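Local coordinates for esterase (Capnocytophaga ochracea, PDB 4W9R), which is of unknown function but is probably an esterase-like member of the alpha/beta-hydrolase superfamily, and assembles as a pair of identical subunits, at residues L41-E44 / T45-P49; A93-F96 / E97-A101; E102-P105 / Y106-K110; F127-N130 / Y131-L134. All blocks are in the same frame, centred on the assembly; numbering follows the deposited sequence.

Contact 1 of 4, residues L41-E44 / T45-P49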
loop_
_atom_site.group_PDB
_atom_site.type_symbol
_atom_site.label_atom_id
_atom_site.label_comp_id
_atom_site.label_asym_id
_atom_site.label_seq_id
_atom_site.Cartn_x
_atom_site.Cartn_y
_atom_site.Cartn_z
ATOM N N LEU B 41 1.395 -9.902 13.131
ATOM C CA LEU B 41 1.425 -11.349 13.344
ATOM C C LEU B 41 1.758 -12.139 12.077
ATOM O O LEU B 41 2.270 -13.257 12.135
ATOM C CB LEU B 41 0.080 -11.814 13.898
ATOM C CG LEU B 41 -0.427 -11.030 15.108
ATOM C CD1 LEU B 41 -1.759 -11.583 15.584
ATOM C CD2 LEU B 41 0.602 -11.055 16.226
ATOM N N ASN B 42 1.433 -11.541 10.940
ATOM C CA ASN B 42 1.551 -12.149 9.616
ATOM C C ASN B 42 2.862 -11.835 8.896
ATOM O O ASN B 42 2.995 -12.091 7.701
ATOM C CB ASN B 42 0.355 -11.760 8.760
ATOM C CG ASN B 42 -0.898 -12.514 9.161
ATOM O OD1 ASN B 42 -1.848 -11.933 9.682
ATOM N ND2 ASN B 42 -0.893 -13.822 8.940
ATOM N N ALA B 43 3.806 -11.251 9.626
ATOM C CA ALA B 43 4.896 -10.435 9.088
ATOM C C ALA B 43 5.671 -11.001 7.895
ATOM O O ALA B 43 6.253 -10.232 7.136
ATOM C CB ALA B 43 5.877 -10.129 10.211
ATOM N N GLU B 44 5.710 -12.320 7.723
ATOM C CA GLU B 44 6.370 -12.888 6.543
ATOM C C GLU B 44 5.834 -12.261 5.244
ATOM O O GLU B 44 6.546 -12.170 4.247
ATOM C CB GLU B 44 6.210 -14.411 6.502
ATOM C CG GLU B 44 4.786 -14.911 6.280
ATOM C CD GLU B 44 3.962 -14.944 7.554
ATOM O OE1 GLU B 44 4.507 -14.614 8.629
ATOM O OE2 GLU B 44 2.767 -15.300 7.478
ATOM N N THR B 45 4.581 -11.814 5.279
ATOM C CA THR B 45 3.970 -11.087 4.169
ATOM C C THR B 45 3.762 -9.607 4.511
ATOM O O THR B 45 4.289 -8.727 3.833
ATOM C CB THR B 45 2.624 -11.710 3.750
ATOM O OG1 THR B 45 1.782 -11.866 4.898
ATOM C CG2 THR B 45 2.848 -13.069 3.108
ATOM N N LEU B 46 2.960 -9.346 5.541
ATOM C CA LEU B 46 2.514 -7.994 5.881
ATOM C C LEU B 46 3.568 -7.009 6.415
ATOM O O LEU B 46 3.339 -5.801 6.380
ATOM C CB LEU B 46 1.385 -8.082 6.911
ATOM C CG LEU B 46 0.081 -8.721 6.434
ATOM C CD1 LEU B 46 -0.970 -8.674 7.530
ATOM C CD2 LEU B 46 -0.419 -8.028 5.177
HETATM N N MSE B 47 4.704 -7.502 6.909
HETATM C CA MSE B 47 5.677 -6.636 7.589
HETATM C C MSE B 47 6.177 -5.475 6.735
HETATM O O MSE B 47 6.060 -4.315 7.129
HETATM C CB MSE B 47 6.884 -7.446 8.063
HETATM C CG MSE B 47 7.930 -6.639 8.823
HETATM SE SE MSE B 47 7.329 -6.070 10.590
HETATM C CE MSE B 47 8.967 -5.228 11.231
ATOM N N GLU B 48 6.737 -5.786 5.572
ATOM C CA GLU B 48 7.319 -4.759 4.714
ATOM C C GLU B 48 6.295 -3.740 4.189
ATOM O O GLU B 48 6.599 -2.547 4.139
ATOM C CB GLU B 48 8.066 -5.405 3.543
ATOM C CG GLU B 48 9.299 -6.186 3.960
ATOM C CD GLU B 48 10.122 -6.648 2.776
ATOM O OE1 GLU B 48 9.870 -6.162 1.654
ATOM O OE2 GLU B 48 11.019 -7.496 2.966
ATOM N N PRO B 49 5.090 -4.192 3.787
ATOM C CA PRO B 49 4.094 -3.173 3.434
ATOM C C PRO B 49 3.722 -2.254 4.600
ATOM O O PRO B 49 3.552 -1.056 4.385
ATOM C CB PRO B 49 2.887 -4.004 2.993
ATOM C CG PRO B 49 3.482 -5.256 2.474
ATOM C CD PRO B 49 4.647 -5.539 3.380
HETATM O O HOH W 1 7.253 -8.761 4.787
#

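Contact 2 of 4, residues A93-F96 / E97-A101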
loop_
_atom_site.group_PDB
_atom_site.type_symbol
_atom_site.label_atom_id
_atom_site.label_comp_id
_atom_site.label_asym_id
_atom_site.label_seq_id
_atom_site.Cartn_x
_atom_site.Cartn_y
_atom_site.Cartn_z
ATOM N N ALA B 93 -4.210 -20.427 22.169
ATOM C CA ALA B 93 -4.225 -19.676 23.418
ATOM C C ALA B 93 -2.809 -19.300 23.834
ATOM O O ALA B 93 -2.572 -18.205 24.347
ATOM C CB ALA B 93 -4.905 -20.475 24.514
ATOM N N ARG B 94 -1.870 -20.214 23.611
ATOM C CA ARG B 94 -0.475 -19.974 23.949
ATOM C C ARG B 94 0.101 -18.847 23.098
ATOM O O ARG B 94 0.795 -17.968 23.607
ATOM C CB ARG B 94 0.349 -21.252 23.777
ATOM C CG ARG B 94 0.015 -22.343 24.789
ATOM C CD ARG B 94 0.758 -23.637 24.492
ATOM N NE ARG B 94 -0.138 -24.789 24.537
ATOM C CZ ARG B 94 -0.091 -25.810 23.686
ATOM N NH1 ARG B 94 0.816 -25.830 22.719
ATOM N NH2 ARG B 94 -0.953 -26.812 23.801
ATOM N N PHE B 95 -0.198 -18.871 21.803
ATOM C CA PHE B 95 0.262 -17.818 20.904
ATOM C C PHE B 95 -0.407 -16.494 21.250
ATOM O O PHE B 95 0.239 -15.445 21.263
ATOM C CB PHE B 95 -0.019 -18.185 19.446
ATOM C CG PHE B 95 0.458 -17.155 18.462
ATOM C CD1 PHE B 95 1.775 -17.142 18.037
ATOM C CD2 PHE B 95 -0.412 -16.199 17.962
ATOM C CE1 PHE B 95 2.217 -16.195 17.132
ATOM C CE2 PHE B 95 0.024 -15.248 17.058
ATOM C CZ PHE B 95 1.341 -15.247 16.643
ATOM N N PHE B 96 -1.706 -16.559 21.527
ATOM C CA PHE B 96 -2.489 -15.386 21.896
ATOM C C PHE B 96 -1.870 -14.648 23.080
ATOM O O PHE B 96 -1.708 -13.428 23.041
ATOM C CB PHE B 96 -3.927 -15.798 22.221
ATOM C CG PHE B 96 -4.837 -14.648 22.533
ATOM C CD1 PHE B 96 -5.327 -13.840 21.521
ATOM C CD2 PHE B 96 -5.219 -14.385 23.838
ATOM C CE1 PHE B 96 -6.172 -12.785 21.806
ATOM C CE2 PHE B 96 -6.064 -13.332 24.127
ATOM C CZ PHE B 96 -6.540 -12.531 23.111
ATOM N N GLU B 97 -1.518 -15.397 24.122
ATOM C CA GLU B 97 -0.936 -14.812 25.327
ATOM C C GLU B 97 0.546 -14.484 25.153
ATOM O O GLU B 97 1.073 -13.600 25.827
ATOM C CB GLU B 97 -1.130 -15.747 26.522
ATOM C CG GLU B 97 -2.588 -15.992 26.888
ATOM C CD GLU B 97 -2.746 -16.799 28.164
ATOM O OE1 GLU B 97 -1.810 -16.797 28.991
ATOM O OE2 GLU B 97 -3.806 -17.436 28.338
ATOM N N PHE B 98 1.212 -15.199 24.250
ATOM C CA PHE B 98 2.611 -14.919 23.935
ATOM C C PHE B 98 2.788 -13.476 23.471
ATOM O O PHE B 98 3.742 -12.804 23.857
ATOM C CB PHE B 98 3.128 -15.885 22.866
ATOM C CG PHE B 98 4.192 -15.299 21.978
ATOM C CD1 PHE B 98 5.479 -15.101 22.451
ATOM C CD2 PHE B 98 3.905 -14.953 20.666
ATOM C CE1 PHE B 98 6.458 -14.561 21.636
ATOM C CE2 PHE B 98 4.879 -14.414 19.844
ATOM C CZ PHE B 98 6.158 -14.219 20.330
ATOM N N VAL B 99 1.859 -13.008 22.644
ATOM C CA VAL B 99 1.891 -11.632 22.164
ATOM C C VAL B 99 1.647 -10.652 23.309
ATOM O O VAL B 99 2.408 -9.705 23.502
ATOM C CB VAL B 99 0.841 -11.395 21.061
ATOM C CG1 VAL B 99 0.880 -9.949 20.589
ATOM C CG2 VAL B 99 1.066 -12.348 19.896
ATOM N N SER B 100 0.581 -10.894 24.068
ATOM C CA SER B 100 0.193 -10.018 25.171
ATOM C C SER B 100 1.179 -10.005 26.333
ATOM O O SER B 100 1.653 -8.948 26.743
ATOM C CB SER B 100 -1.183 -10.424 25.705
ATOM O OG SER B 100 -2.208 -10.115 24.784
ATOM N N ALA B 101 1.467 -11.185 26.874
ATOM C CA ALA B 101 2.194 -11.287 28.136
ATOM C C ALA B 101 3.713 -11.359 27.993
ATOM O O ALA B 101 4.434 -11.221 28.981
ATOM C CB ALA B 101 1.694 -12.500 28.912
#

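Contact 3 of 4, residues E102-P105 / Y106-K110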
loop_
_atom_site.group_PDB
_atom_site.type_symbol
_atom_site.label_atom_id
_atom_site.label_comp_id
_atom_site.label_asym_id
_atom_site.label_seq_id
_atom_site.Cartn_x
_atom_site.Cartn_y
_atom_site.Cartn_z
ATOM N N GLU B 102 4.204 -11.562 26.776
ATOM C CA GLU B 102 5.638 -11.758 26.579
ATOM C C GLU B 102 6.244 -10.761 25.597
ATOM O O GLU B 102 7.090 -9.949 25.974
ATOM C CB GLU B 102 5.921 -13.185 26.106
ATOM C CG GLU B 102 5.449 -14.263 27.066
ATOM C CD GLU B 102 5.797 -15.660 26.590
ATOM O OE1 GLU B 102 6.381 -15.786 25.494
ATOM O OE2 GLU B 102 5.490 -16.632 27.312
ATOM N N LEU B 103 5.816 -10.839 24.340
ATOM C CA LEU B 103 6.387 -10.021 23.273
ATOM C C LEU B 103 6.267 -8.524 23.540
ATOM O O LEU B 103 7.266 -7.806 23.532
ATOM C CB LEU B 103 5.723 -10.357 21.937
ATOM C CG LEU B 103 6.288 -9.618 20.724
ATOM C CD1 LEU B 103 7.773 -9.914 20.563
ATOM C CD2 LEU B 103 5.527 -9.993 19.468
ATOM N N VAL B 104 5.043 -8.059 23.775
ATOM C CA VAL B 104 4.801 -6.637 24.004
ATOM C C VAL B 104 5.529 -6.085 25.245
ATOM O O VAL B 104 6.162 -5.031 25.156
ATOM C CB VAL B 104 3.286 -6.339 24.113
ATOM C CG1 VAL B 104 3.047 -4.916 24.592
ATOM C CG2 VAL B 104 2.605 -6.574 22.772
ATOM N N PRO B 105 5.459 -6.783 26.399
ATOM C CA PRO B 105 6.228 -6.255 27.536
ATOM C C PRO B 105 7.734 -6.244 27.282
ATOM O O PRO B 105 8.435 -5.375 27.803
ATOM C CB PRO B 105 5.880 -7.220 28.676
ATOM C CG PRO B 105 4.564 -7.794 28.292
ATOM C CD PRO B 105 4.631 -7.934 26.802
ATOM N N TYR B 106 8.218 -7.197 26.490
ATOM C CA TYR B 106 9.628 -7.239 26.119
ATOM C C TYR B 106 10.025 -5.994 25.340
ATOM O O TYR B 106 11.074 -5.401 25.589
ATOM C CB TYR B 106 9.931 -8.492 25.299
ATOM C CG TYR B 106 11.265 -8.462 24.587
ATOM C CD1 TYR B 106 12.450 -8.675 25.280
ATOM C CD2 TYR B 106 11.339 -8.232 23.218
ATOM C CE1 TYR B 106 13.672 -8.653 24.630
ATOM C CE2 TYR B 106 12.556 -8.209 22.561
ATOM C CZ TYR B 106 13.718 -8.420 23.272
ATOM O OH TYR B 106 14.929 -8.397 22.618
ATOM N N ILE B 107 9.179 -5.608 24.390
ATOM C CA ILE B 107 9.418 -4.408 23.600
ATOM C C ILE B 107 9.307 -3.163 24.476
ATOM O O ILE B 107 10.088 -2.223 24.333
ATOM C CB ILE B 107 8.432 -4.306 22.420
ATOM C CG1 ILE B 107 8.554 -5.536 21.522
ATOM C CG2 ILE B 107 8.690 -3.048 21.607
ATOM C CD1 ILE B 107 9.937 -5.722 20.940
ATOM N N GLN B 108 8.343 -3.169 25.393
ATOM C CA GLN B 108 8.144 -2.045 26.301
ATOM C C GLN B 108 9.338 -1.854 27.228
ATOM O O GLN B 108 9.618 -0.743 27.675
ATOM C CB GLN B 108 6.873 -2.240 27.128
ATOM C CG GLN B 108 5.588 -2.005 26.356
ATOM C CD GLN B 108 4.358 -2.347 27.169
ATOM O OE1 GLN B 108 4.283 -3.411 27.785
ATOM N NE2 GLN B 108 3.386 -1.443 27.180
ATOM N N GLY B 109 10.036 -2.946 27.522
ATOM C CA GLY B 109 11.222 -2.880 28.353
ATOM C C GLY B 109 12.436 -2.395 27.586
ATOM O O GLY B 109 13.279 -1.682 28.129
ATOM N N LYS B 110 12.528 -2.793 26.321
ATOM C CA LYS B 110 13.672 -2.448 25.482
ATOM C C LYS B 110 13.569 -1.049 24.870
ATOM O O LYS B 110 14.579 -0.458 24.488
ATOM C CB LYS B 110 13.829 -3.487 24.368
ATOM C CG LYS B 110 15.260 -3.942 24.127
ATOM C CD LYS B 110 15.320 -5.019 23.052
ATOM C CE LYS B 110 16.720 -5.597 22.921
ATOM N NZ LYS B 110 17.726 -4.553 22.585
#

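Contact 4 of 4, residues F127-N130 / Y131-L134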
loop_
_atom_site.group_PDB
_atom_site.type_symbol
_atom_site.label_atom_id
_atom_site.label_comp_id
_atom_site.label_asym_id
_atom_site.label_seq_id
_atom_site.Cartn_x
_atom_site.Cartn_y
_atom_site.Cartn_z
ATOM N N PHE B 127 -8.577 -12.900 12.509
ATOM C CA PHE B 127 -9.730 -13.169 13.357
ATOM C C PHE B 127 -9.300 -13.361 14.806
ATOM O O PHE B 127 -10.017 -12.977 15.729
ATOM C CB PHE B 127 -10.493 -14.400 12.866
ATOM C CG PHE B 127 -11.720 -14.709 13.673
ATOM C CD1 PHE B 127 -12.825 -13.875 13.623
ATOM C CD2 PHE B 127 -11.769 -15.828 14.488
ATOM C CE1 PHE B 127 -13.956 -14.152 14.367
ATOM C CE2 PHE B 127 -12.898 -16.111 15.234
ATOM C CZ PHE B 127 -13.993 -15.271 15.173
ATOM N N LEU B 128 -8.129 -13.960 14.994
ATOM C CA LEU B 128 -7.565 -14.163 16.324
ATOM C C LEU B 128 -7.341 -12.832 17.036
ATOM O O LEU B 128 -7.519 -12.728 18.251
ATOM C CB LEU B 128 -6.248 -14.936 16.232
ATOM C CG LEU B 128 -5.440 -15.083 17.525
ATOM C CD1 LEU B 128 -6.194 -15.933 18.530
ATOM C CD2 LEU B 128 -4.067 -15.671 17.244
ATOM N N ALA B 129 -6.963 -11.815 16.268
ATOM C CA ALA B 129 -6.655 -10.502 16.819
ATOM C C ALA B 129 -7.880 -9.837 17.444
ATOM O O ALA B 129 -7.746 -8.971 18.308
ATOM C CB ALA B 129 -6.065 -9.608 15.739
ATOM N N ASN B 130 -9.068 -10.241 17.004
ATOM C CA ASN B 130 -10.307 -9.692 17.544
ATOM C C ASN B 130 -10.453 -9.949 19.038
ATOM O O ASN B 130 -11.033 -9.142 19.765
ATOM C CB ASN B 130 -11.519 -10.276 16.815
ATOM C CG ASN B 130 -11.605 -9.832 15.371
ATOM O OD1 ASN B 130 -11.166 -8.738 15.018
ATOM N ND2 ASN B 130 -12.178 -10.682 14.525
ATOM N N TYR B 131 -9.910 -11.073 19.492
ATOM C CA TYR B 131 -10.124 -11.533 20.859
ATOM C C TYR B 131 -9.377 -10.710 21.904
ATOM O O TYR B 131 -9.567 -10.906 23.104
ATOM C CB TYR B 131 -9.745 -13.009 20.971
ATOM C CG TYR B 131 -10.794 -13.918 20.375
ATOM C CD1 TYR B 131 -10.844 -14.150 19.007
ATOM C CD2 TYR B 131 -11.749 -14.526 21.178
ATOM C CE1 TYR B 131 -11.809 -14.973 18.457
ATOM C CE2 TYR B 131 -12.717 -15.351 20.638
ATOM C CZ TYR B 131 -12.743 -15.570 19.277
ATOM O OH TYR B 131 -13.707 -16.389 18.738
ATOM N N TYR B 132 -8.534 -9.787 21.455
ATOM C CA TYR B 132 -7.870 -8.871 22.375
ATOM C C TYR B 132 -8.861 -7.848 22.936
ATOM O O TYR B 132 -8.580 -7.183 23.934
ATOM C CB TYR B 132 -6.697 -8.173 21.687
ATOM C CG TYR B 132 -5.543 -9.108 21.409
ATOM C CD1 TYR B 132 -4.766 -9.601 22.447
ATOM C CD2 TYR B 132 -5.235 -9.505 20.115
ATOM C CE1 TYR B 132 -3.714 -10.461 22.206
ATOM C CE2 TYR B 132 -4.181 -10.366 19.865
ATOM C CZ TYR B 132 -3.424 -10.840 20.917
ATOM O OH TYR B 132 -2.375 -11.699 20.685
HETATM N N MSE B 133 -10.021 -7.736 22.294
HETATM C CA MSE B 133 -11.111 -6.899 22.788
HETATM C C MSE B 133 -11.734 -7.467 24.059
HETATM O O MSE B 133 -12.338 -6.739 24.846
HETATM C CB MSE B 133 -12.198 -6.748 21.722
HETATM C CG MSE B 133 -11.899 -5.734 20.640
HETATM SE SE MSE B 133 -13.213 -5.846 19.203
HETATM C CE MSE B 133 -14.817 -6.003 20.289
ATOM N N LEU B 134 -11.595 -8.775 24.247
ATOM C CA LEU B 134 -12.251 -9.467 25.351
ATOM C C LEU B 134 -11.380 -9.526 26.603
ATOM O O LEU B 134 -11.760 -10.143 27.598
ATOM C CB LEU B 134 -12.648 -10.882 24.921
ATOM C CG LEU B 134 -13.440 -10.980 23.613
ATOM C CD1 LEU B 134 -13.819 -12.422 23.315
ATOM C CD2 LEU B 134 -14.675 -10.095 23.654
#

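Contact 1 of 4, residues L41-E44 / T45-P49
Asn42 and Leu46 lie side by side where the chain leaves strand 35-40 and enters helix 43-59, the crossover helix of the beta-alpha-beta unit completed by strand 67-71. Asn42 offers its CB, 3.6 Å from CD1 of Leu46. In both, CG is anti to the carbonyl carbon (chi1 -75° and -66°), and the two side chains point the same way. Asparagine suits this place because its aliphatic stem can pack on leucine while the amide serves polar groups: OD1 accepts a hydrogen bond from the backbone N of Ser122. Closing the first turn, Asn42 O accepts Thr45 N at 2.9 Å and, more weakly, Leu46 N.

Ala43 is small enough to sit against the next turn, its CB 3.6 Å from CB of Met47, a selenomethionine whose longer chain then bends away. The same two residues are joined by the backbone, Ala43 O accepting Met47 N at 3.1 Å. The helix is kinked where Glu48 N and Pro49 N have no bond to the turn before; a water oxygen 3.1 Å from Glu48 N accepts its N-H, and proline has none to give. Outside the segments, Tyr56 of the second subunit packs on Leu46 and Phe60 of that subunit on Thr45.

Glu44 folds back beside Thr45, and its bent acidic chain suits this partly exposed helix start, where OE1 accepts the backbone N of Glu73. With chi1 at 67° its CG lies between its own backbone N and carbonyl carbon, and CG comes 4.1 Å from CG2 of Thr45.

Contact 2 of 4, residues A93-F96 / E97-A101
Phe95, Phe98 and Val99 form the tightly packed flank of helix 91-110, an amphipathic helix of the alpha/beta-hydrolase-like domain. The two phenyl rings meet obliquely, planes at 43° and centroids 5.8 Å apart, with CD1 of Phe95 4.0 Å from CD2 of Phe98. One turn further on, Val99 lays its CG2 over one face of the Phe95 ring, offset toward the rim and 4.2 Å from CE2. Phe95 can reach both because its CG stands opposite its backbone N (chi1 -179°), which sends the ring along the helix surface. Large apolar groups suit this buried side, where Val79 packs on Phe95 and Leu15 on Phe98. Phe96 faces another way and stacks on the ring of Tyr132.

The solvent side is looser and polar. Arg94 extends outward, and across the contact it contributes its carbonyl, which accepts Phe98 N at 2.9 Å. Glu97 also lies on this surface; its extended chain carries OE1 to a salt bridge with Arg14, a suitable role for a long acidic residue at the helix exterior. The stem of Glu97 stays close to the backbone, its CG 3.4 Å from the Ala93 O that accepts Glu97 N.

Contact 3 of 4, residues E102-P105 / Y106-K110
Val104 and Gln108, one turn apart, touch near the C-terminal end of helix 91-110, which packs on the central sheet of the alpha/beta-hydrolase-like domain. Backbone hydrogen bonds run through the whole segment: Tyr106 N, Ile107 N, Gln108 N and Gly109 N each donate to the carbonyl four residues earlier. Pro105 has no N-H, and the helix is kinked there, yet its carbonyl still accepts Gly109 N at 2.9 Å.

Among the van der Waals contacts, CG1 of Val104 lies 3.7 Å from OE1 of Gln108, the side chains crossing. Leu103 and Ile107 turn to the sheet, packing on Val69 of strand 67-71; their branched apolar chains suit that buried side. The Tyr106 ring presents its edge to Leu103 O, with CD2 4.1 Å away.

Polar ends look beyond the helix. Tyr106 OH is hydrogen-bonded to Glu8 OE2, and its ring meets Phe10 edge-to-face; Glu102 bonds Ser12 OG and Arg14 N through its two carboxylate oxygens. Tyrosine thus joins an apolar ring to a polar tip on a partly exposed flank of the helix. Gln108, its CG swung away from its own carbonyl carbon (chi1 -75°) and its chain extended from there, lies along the preceding turn, bringing OE1 to 3.5 Å from CA of Pro105.

Contact 4 of 4, residues F127-N130 / Y131-L134
Tyr131 points the edge of its ring at the face of Phe127 in an offset edge-to-face pair, planes at 84° and centroids 5.5 Å apart. The touching atoms are CE1 of Tyr131 and CE2 of Phe127, at 3.6 Å. With N-CA-CB-CG nearly fully extended (chi1 -178°), the Phe127 ring leans toward the next turn. A tyrosine suits this buried spot, since the ring fills aromatic surroundings while OH bonds the backbone O of Gly86. Tyr131 N donates to Leu128 O, three residues back, at 3.2 Å, as in a 3-10 turn.

Asn130 contributes its carbonyl, which accepts Met133 N at 3.1 Å and so repeats the tight turn of this 3-10 segment. Its side chain leads off instead to Tyr173, whose OH bonds OD1; the short amide of this buried asparagine finds its polar partner there.

Tyr132 leaves in a different direction from Tyr131 and sets the edge of its ring against Ala129 O, CD2 being 3.1 Å away, while its N makes a weak bond to the same oxygen.

The segment begins in the last turn of helix 123-128, runs on into the 3-10 segment and is wedged between helices: Tyr132 lies on Val99 of helix 91-110, the selenomethionine Met133 packs on Leu163 of helix 156-165, and Phe127 and Asn130 rest on strand 143-149.

All four contacts belong to one alpha/beta domain and follow one another along the chain in numerical order. Contacts 2 and 3 are successive portions of helix 91-110, centres about 13 Å apart, and Phe98 O and Val99 O probably accept the backbone N of Leu103 and Val104 to continue it. Contact 4 lies about 11 Å from contact 2, centre to centre, and is tied to it by Tyr132 OH, which probably bonds Phe96 O. Contact 1 joins through Leu41, whose CD2 packs on Val99 CG2. The N-terminal half of helix 91-110 therefore links the turn after strand 35-40 with the 3-10 segment after helix 123-128, while contact 1 also faces the second subunit.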